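Local coordinates for putative GGDEF domain protein (Pseudomonas aeruginosa, PDB 7E6G) that probably catalyses the magnesium-dependent condensation of two GTP molecules into cyclic di-GMP, releasing two diphosphates, at residues Phe184-Pro189 with Pro198-Val203. Residues are numbered along the deposited sequence; the frame is centred on the assembly and turned at random.
Sequences FLLLLP and PVLERV
Val-203 N donates a hydrogen bond of 2.9 Å to Val-199 O, the i+4 to i backbone bond of an alpha-helix, which sets these two valines one turn apart, both with CB directed at strand residues 184-188. The contact itself is apolar. Leu-186 CD2 enters two of the three close pairs, lying 3.9 Å from Leu-200 CD2 and 4.0 Å from Val-203 CG1. The two approaches differ: Leu-186 and Leu-200 run past one another in opposite directions, whereas Leu-186 and Val-203 meet tip to tip. Val-203 achieves this with CG1 anti to its backbone N (chi1 170°). Leu-200 has its CB turned less directly at the strand, yet with CG anti to the carbonyl carbon (chi1 -65°) its CD2 reaches both strand leucines, lying 4.3 Å from Leu-188 CD1 as well. Leu-186 and Leu-188, two positions apart, lie on the same face of the strand.

Leu-185 and Leu-187 point to the other face, where Leu-185 packs on helix 112-128, while helices 193-208 and 152-168 share the face described here, the second receiving Phe-184. That alternation fits the layered alpha/beta architecture of GGDEF domains. Strand 183-188 follows directly on Glu-182, a magnesium ligand, and Phe-184 closes the signature motif, in this protein GGEEF. The metal site is nevertheless remote from the packing: the side chains of Leu-186 and Asp-139 are about 11 Å apart.

The segment axes approach to 11.4 Å and make an angle of 150°, so strand and helix run roughly antiparallel; the eight residues between the segments, five of them helical, bring the chain back over the sheet. On neighbouring elements, Leu-200 also touches Ala-136 of strand 134-140, and Val-203 touches Met-166 of helix 152-168.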
loop_
_atom_site.group_PDB
_atom_site.type_symbol
_atom_site.label_atom_id
_atom_site.label_comp_id
_atom_site.label_asym_id
_atom_site.label_seq_id
_atom_site.Cartn_x
_atom_site.Cartn_y
_atom_site.Cartn_z
ATOM N N PHE A 184 11.492 -5.028 -48.073
ATOM C CA PHE A 184 11.699 -5.461 -46.702
ATOM C C PHE A 184 13.181 -5.358 -46.368
ATOM O O PHE A 184 14.041 -5.621 -47.211
ATOM C CB PHE A 184 11.226 -6.906 -46.480
ATOM C CG PHE A 184 9.749 -7.132 -46.728
ATOM C CD1 PHE A 184 9.279 -7.430 -48.000
ATOM C CD2 PHE A 184 8.838 -7.087 -45.675
ATOM C CE1 PHE A 184 7.947 -7.660 -48.222
ATOM C CE2 PHE A 184 7.484 -7.318 -45.896
ATOM C CZ PHE A 184 7.038 -7.604 -47.171
ATOM N N LEU A 185 13.477 -4.983 -45.137
ATOM C CA LEU A 185 14.847 -4.873 -44.668
ATOM C C LEU A 185 15.049 -5.891 -43.560
ATOM O O LEU A 185 14.371 -5.837 -42.528
ATOM C CB LEU A 185 15.161 -3.457 -44.181
ATOM C CG LEU A 185 16.641 -3.264 -43.859
ATOM C CD1 LEU A 185 17.530 -3.579 -45.052
ATOM C CD2 LEU A 185 16.904 -1.844 -43.383
ATOM N N LEU A 186 15.949 -6.832 -43.791
ATOM C CA LEU A 186 16.365 -7.805 -42.797
ATOM C C LEU A 186 17.611 -7.255 -42.107
ATOM O O LEU A 186 18.581 -6.885 -42.779
ATOM C CB LEU A 186 16.654 -9.155 -43.462
ATOM C CG LEU A 186 15.512 -10.163 -43.719
ATOM C CD1 LEU A 186 14.230 -9.531 -44.292
ATOM C CD2 LEU A 186 15.982 -11.281 -44.637
ATOM N N LEU A 187 17.572 -7.170 -40.784
ATOM C CA LEU A 187 18.739 -6.863 -39.976
ATOM C C LEU A 187 19.112 -8.102 -39.173
ATOM O O LEU A 187 18.327 -8.580 -38.337
ATOM C CB LEU A 187 18.483 -5.679 -39.053
ATOM C CG LEU A 187 19.617 -5.405 -38.065
ATOM C CD1 LEU A 187 20.723 -4.649 -38.717
ATOM C CD2 LEU A 187 19.070 -4.594 -36.916
ATOM N N LEU A 188 20.297 -8.642 -39.440
ATOM C CA LEU A 188 20.794 -9.737 -38.619
ATOM C C LEU A 188 21.874 -9.188 -37.702
ATOM O O LEU A 188 23.009 -8.938 -38.149
ATOM C CB LEU A 188 21.339 -10.886 -39.473
ATOM C CG LEU A 188 20.513 -11.297 -40.684
ATOM C CD1 LEU A 188 21.059 -12.593 -41.271
ATOM C CD2 LEU A 188 19.064 -11.447 -40.301
ATOM N N PRO A 189 21.572 -8.971 -36.429
ATOM C CA PRO A 189 22.552 -8.369 -35.528
ATOM C C PRO A 189 23.573 -9.395 -35.077
ATOM O O PRO A 189 23.293 -10.595 -34.994
ATOM C CB PRO A 189 21.695 -7.884 -34.355
ATOM C CG PRO A 189 20.559 -8.848 -34.320
ATOM C CD PRO A 189 20.323 -9.332 -35.735
ATOM N N PRO A 198 23.403 -18.978 -45.013
ATOM C CA PRO A 198 22.365 -20.009 -44.800
ATOM C C PRO A 198 21.007 -19.460 -44.384
ATOM O O PRO A 198 19.980 -19.868 -44.954
ATOM C CB PRO A 198 22.983 -20.899 -43.710
ATOM C CG PRO A 198 24.428 -20.734 -43.870
ATOM C CD PRO A 198 24.648 -19.306 -44.292
ATOM N N VAL A 199 20.960 -18.567 -43.391
ATOM C CA VAL A 199 19.681 -17.996 -42.971
ATOM C C VAL A 199 19.000 -17.305 -44.149
ATOM O O VAL A 199 17.813 -17.524 -44.411
ATOM C CB VAL A 199 19.877 -17.022 -41.794
ATOM C CG1 VAL A 199 18.543 -16.436 -41.372
ATOM C CG2 VAL A 199 20.567 -17.710 -40.621
ATOM N N LEU A 200 19.743 -16.466 -44.876
ATOM C CA LEU A 200 19.176 -15.765 -46.022
ATOM C C LEU A 200 18.648 -16.741 -47.071
ATOM O O LEU A 200 17.573 -16.525 -47.647
ATOM C CB LEU A 200 20.217 -14.827 -46.632
ATOM C CG LEU A 200 20.700 -13.659 -45.758
ATOM C CD1 LEU A 200 21.695 -12.777 -46.507
ATOM C CD2 LEU A 200 19.536 -12.828 -45.247
ATOM N N GLU A 201 19.385 -17.821 -47.340
ATOM C CA GLU A 201 18.898 -18.774 -48.330
ATOM C C GLU A 201 17.630 -19.466 -47.852
ATOM O O GLU A 201 16.758 -19.790 -48.663
ATOM C CB GLU A 201 19.981 -19.794 -48.675
ATOM C CG GLU A 201 21.002 -19.290 -49.703
ATOM C CD GLU A 201 20.374 -18.544 -50.894
ATOM O OE1 GLU A 201 19.603 -19.161 -51.674
ATOM O OE2 GLU A 201 20.660 -17.332 -51.055
ATOM N N ARG A 202 17.489 -19.668 -46.542
ATOM C CA ARG A 202 16.247 -20.250 -46.037
ATOM C C ARG A 202 15.089 -19.264 -46.140
ATOM O O ARG A 202 13.952 -19.655 -46.411
ATOM C CB ARG A 202 16.432 -20.709 -44.597
ATOM C CG ARG A 202 16.731 -22.184 -44.497
ATOM C CD ARG A 202 16.769 -22.642 -43.057
ATOM N NE ARG A 202 18.041 -22.283 -42.443
ATOM C CZ ARG A 202 18.164 -21.354 -41.507
ATOM N NH1 ARG A 202 17.082 -20.702 -41.075
ATOM N NH2 ARG A 202 19.365 -21.086 -41.011
ATOM N N VAL A 203 15.368 -17.979 -45.928
ATOM C CA VAL A 203 14.365 -16.941 -46.124
ATOM C C VAL A 203 13.890 -16.917 -47.570
ATOM O O VAL A 203 12.683 -16.804 -47.853
ATOM C CB VAL A 203 14.954 -15.592 -45.700
ATOM C CG1 VAL A 203 14.046 -14.452 -46.118
ATOM C CG2 VAL A 203 15.190 -15.622 -44.207
#